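Local coordinates for pngf-ii (Elizabethkingia meningoseptica, PDB 4R4X), which probably hydrolyses the amide bond between asparagine and N-linked glycans, releasing the sugar chains from glycoproteins as peptide:N-glycosidases of the PNGase F family do, at residues Tyr262-Leu273 and Thr386-Gln394. Sequence-based numbering, arbitrary orientation.
Sequences YYTGLTQGVKSL and TNVMEMAGQ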
loop_
_atom_site.group_PDB
_atom_site.type_symbol
_atom_site.label_atom_id
_atom_site.label_comp_id
_atom_site.label_asym_id
_atom_site.label_seq_id
_atom_site.Cartn_x
_atom_site.Cartn_y
_atom_site.Cartn_z
ATOM N N TYR A 262 -9.116 21.514 10.923
ATOM C CA TYR A 262 -8.443 22.171 9.825
ATOM C C TYR A 262 -9.411 22.470 8.682
ATOM O O TYR A 262 -9.192 23.427 7.924
ATOM C CB TYR A 262 -7.290 21.300 9.358
ATOM C CG TYR A 262 -6.181 22.009 8.627
ATOM C CD1 TYR A 262 -5.335 22.888 9.276
ATOM C CD2 TYR A 262 -5.929 21.726 7.308
ATOM C CE1 TYR A 262 -4.281 23.502 8.599
ATOM C CE2 TYR A 262 -4.896 22.328 6.616
ATOM C CZ TYR A 262 -4.059 23.205 7.269
ATOM O OH TYR A 262 -3.014 23.778 6.581
ATOM N N TYR A 263 -10.481 21.674 8.561
ATOM C CA TYR A 263 -11.544 21.905 7.557
ATOM C C TYR A 263 -12.281 23.233 7.759
ATOM O O TYR A 263 -12.670 23.887 6.795
ATOM C CB TYR A 263 -12.548 20.738 7.543
ATOM C CG TYR A 263 -13.539 20.720 6.389
ATOM C CD1 TYR A 263 -13.100 20.641 5.073
ATOM C CD2 TYR A 263 -14.922 20.722 6.620
ATOM C CE1 TYR A 263 -13.996 20.600 4.017
ATOM C CE2 TYR A 263 -15.827 20.639 5.565
ATOM C CZ TYR A 263 -15.356 20.584 4.274
ATOM O OH TYR A 263 -16.209 20.531 3.197
ATOM N N THR A 264 -12.443 23.642 9.000
ATOM C CA THR A 264 -12.981 24.977 9.297
ATOM C C THR A 264 -12.096 26.062 8.667
ATOM O O THR A 264 -12.595 26.986 8.033
ATOM C CB THR A 264 -13.057 25.226 10.809
ATOM O OG1 THR A 264 -13.444 24.012 11.466
ATOM C CG2 THR A 264 -14.069 26.331 11.104
ATOM N N GLY A 265 -10.780 25.919 8.826
ATOM C CA GLY A 265 -9.829 26.802 8.172
ATOM C C GLY A 265 -9.938 26.775 6.656
ATOM O O GLY A 265 -9.955 27.822 6.007
ATOM N N LEU A 266 -10.008 25.587 6.076
ATOM C CA LEU A 266 -10.095 25.478 4.624
ATOM C C LEU A 266 -11.393 26.072 4.069
ATOM O O LEU A 266 -11.369 26.741 3.031
ATOM C CB LEU A 266 -9.961 24.029 4.181
ATOM C CG LEU A 266 -8.630 23.306 4.419
ATOM C CD1 LEU A 266 -8.841 21.823 4.241
ATOM C CD2 LEU A 266 -7.559 23.777 3.446
ATOM N N THR A 267 -12.519 25.837 4.735
ATOM C CA THR A 267 -13.804 26.257 4.168
ATOM C C THR A 267 -14.145 27.712 4.471
ATOM O O THR A 267 -14.742 28.406 3.626
ATOM C CB THR A 267 -14.973 25.380 4.659
ATOM O OG1 THR A 267 -15.015 25.423 6.071
ATOM C CG2 THR A 267 -14.822 23.955 4.199
ATOM N N GLN A 268 -13.803 28.163 5.675
ATOM C CA GLN A 268 -14.104 29.536 6.118
ATOM C C GLN A 268 -12.947 30.498 5.898
ATOM O O GLN A 268 -13.158 31.693 5.680
ATOM C CB GLN A 268 -14.438 29.587 7.614
ATOM C CG GLN A 268 -15.595 28.713 8.040
ATOM C CD GLN A 268 -16.767 28.808 7.095
ATOM O OE1 GLN A 268 -17.168 27.803 6.501
ATOM N NE2 GLN A 268 -17.303 30.024 6.915
ATOM N N GLY A 269 -11.727 29.985 5.969
ATOM C CA GLY A 269 -10.573 30.850 5.954
ATOM C C GLY A 269 -9.671 30.676 7.149
ATOM O O GLY A 269 -10.073 30.245 8.242
ATOM N N VAL A 270 -8.422 31.054 6.931
ATOM C CA VAL A 270 -7.382 30.799 7.882
ATOM C C VAL A 270 -7.683 31.450 9.247
ATOM O O VAL A 270 -7.193 30.984 10.264
ATOM C CB VAL A 270 -6.022 31.261 7.324
ATOM C CG1 VAL A 270 -5.896 32.785 7.382
ATOM C CG2 VAL A 270 -4.894 30.592 8.077
ATOM N N LYS A 271 -8.503 32.504 9.281
ATOM C CA LYS A 271 -8.804 33.167 10.561
ATOM C C LYS A 271 -9.553 32.256 11.544
ATOM O O LYS A 271 -9.510 32.485 12.743
ATOM C CB LYS A 271 -9.597 34.465 10.324
ATOM C CG LYS A 271 -9.701 35.373 11.544
ATOM C CD LYS A 271 -10.441 36.671 11.229
ATOM C CE LYS A 271 -10.517 37.595 12.441
ATOM N NZ LYS A 271 -9.176 37.795 13.067
ATOM N N SER A 272 -10.229 31.225 11.052
ATOM C CA SER A 272 -10.991 30.328 11.909
ATOM C C SER A 272 -10.099 29.413 12.748
ATOM O O SER A 272 -10.537 28.908 13.743
ATOM C CB SER A 272 -11.959 29.482 11.078
ATOM O OG SER A 272 -13.007 30.289 10.596
ATOM N N LEU A 273 -8.858 29.211 12.318
ATOM C CA LEU A 273 -7.899 28.397 13.046
ATOM C C LEU A 273 -7.427 29.103 14.318
ATOM O O LEU A 273 -7.241 30.316 14.325
ATOM C CB LEU A 273 -6.691 28.106 12.154
ATOM C CG LEU A 273 -7.005 27.330 10.872
ATOM C CD1 LEU A 273 -5.727 27.065 10.091
ATOM C CD2 LEU A 273 -7.734 26.030 11.196
ATOM N N THR A 386 3.235 22.051 9.580
ATOM C CA THR A 386 3.295 22.076 8.124
ATOM C C THR A 386 2.173 22.942 7.530
ATOM O O THR A 386 0.984 22.650 7.724
ATOM C CB THR A 386 3.207 20.656 7.543
ATOM O OG1 THR A 386 4.230 19.819 8.113
ATOM C CG2 THR A 386 3.361 20.681 6.009
ATOM N N ASN A 387 2.534 23.970 6.770
ATOM C CA ASN A 387 1.502 24.882 6.272
ATOM C C ASN A 387 0.963 24.467 4.897
ATOM O O ASN A 387 1.314 25.012 3.821
ATOM C CB ASN A 387 1.924 26.345 6.367
ATOM C CG ASN A 387 3.143 26.669 5.538
ATOM O OD1 ASN A 387 4.058 25.847 5.395
ATOM N ND2 ASN A 387 3.161 27.874 4.979
ATOM N N VAL A 388 0.096 23.465 4.965
ATOM C CA VAL A 388 -0.628 22.973 3.815
ATOM C C VAL A 388 -1.436 24.107 3.222
ATOM O O VAL A 388 -1.656 24.126 2.007
ATOM C CB VAL A 388 -1.496 21.765 4.202
ATOM C CG1 VAL A 388 -2.726 21.598 3.317
ATOM C CG2 VAL A 388 -0.635 20.495 4.190
HETATM N N MSE A 389 -1.847 25.055 4.072
HETATM C CA MSE A 389 -2.558 26.253 3.608
HETATM C C MSE A 389 -1.620 27.400 3.234
HETATM O O MSE A 389 -1.986 28.576 3.336
HETATM C CB MSE A 389 -3.591 26.642 4.689
HETATM C CG MSE A 389 -4.822 25.762 4.558
HETATM SE SE MSE A 389 -6.084 26.234 6.013
HETATM C CE MSE A 389 -6.772 27.873 5.185
ATOM N N GLU A 390 -0.420 27.052 2.783
ATOM C CA GLU A 390 0.568 28.030 2.293
ATOM C C GLU A 390 -0.021 29.030 1.290
ATOM O O GLU A 390 0.302 30.219 1.334
ATOM C CB GLU A 390 1.712 27.277 1.633
ATOM C CG GLU A 390 2.823 28.132 1.039
ATOM C CD GLU A 390 3.828 27.297 0.233
ATOM O OE1 GLU A 390 4.737 27.886 -0.379
ATOM O OE2 GLU A 390 3.705 26.051 0.209
HETATM N N MSE A 391 -0.848 28.558 0.387
HETATM C CA MSE A 391 -1.454 29.428 -0.650
HETATM C C MSE A 391 -2.883 29.778 -0.234
HETATM O O MSE A 391 -3.756 30.004 -1.068
HETATM C CB MSE A 391 -1.359 28.708 -2.002
HETATM C CG MSE A 391 0.072 28.708 -2.558
HETATM SE SE MSE A 391 1.043 27.049 -2.016
HETATM C CE MSE A 391 2.742 27.512 -2.931
ATOM N N ALA A 392 -3.139 29.770 1.067
ATOM C CA ALA A 392 -4.420 30.194 1.610
ATOM C C ALA A 392 -4.253 30.933 2.925
ATOM O O ALA A 392 -5.140 30.862 3.774
ATOM C CB ALA A 392 -5.332 28.994 1.794
ATOM N N GLY A 393 -3.106 31.598 3.101
ATOM C CA GLY A 393 -2.862 32.489 4.227
ATOM C C GLY A 393 -2.212 31.903 5.484
ATOM O O GLY A 393 -2.068 32.602 6.480
ATOM N N GLN A 394 -1.808 30.635 5.460
ATOM C CA GLN A 394 -1.173 30.041 6.658
ATOM C C GLN A 394 0.333 30.291 6.622
ATOM O O GLN A 394 0.997 29.935 5.646
ATOM C CB GLN A 394 -1.452 28.539 6.746
ATOM C CG GLN A 394 -0.995 27.907 8.057
ATOM C CD GLN A 394 -1.253 26.404 8.147
ATOM O OE1 GLN A 394 -1.586 25.730 7.165
ATOM N NE2 GLN A 394 -1.123 25.879 9.350
HETATM O O HOH W 1 -7.728 31.469 4.087
#
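Selenomethionine M389 reaches from the 386-394 loop across one face of the Y262 ring, making a Met-aromatic contact with its SE 4.2 Å from the ring centroid and displaced toward the rim. Its bend at chi3 (78°) turns CE away from the ring toward the helix backbone, where it lies 3.3 Å from G265 O. Apolar side chains also pack against M389: L266 CD2 meets its CG at 3.6 Å, L273 CD1 approaches SE, and V270 CB faces CE. V388 CG1 touches the Y262 ring near its edge.

The direct polar link across the contact is at the phenol. Y262 OH donates a very short hydrogen bond, 2.5 Å, to Q394 OE1, which lies at the ring edge, in plane, with the amide turned 48° from the ring. Q394 OE1 also accepts from M389 N at 3.2 Å, in the carbonyl plane, within the loop, so two donors grip it; the extended Q394 chain spans the loop to this point. M389 O ties residues 389-394 together, receiving A392 N and Q394 N from opposite faces of its plane, and N387 ND2 bonds to Q394 O. One water bridges V270 N and A392 O.

M389, in the type I turn N387 to E390, makes the Met-aromatic contact packing helix 262-268 of the PNGase F N-terminal family region against the loop following 378-384, an edge strand of the nine-stranded antiparallel sheet.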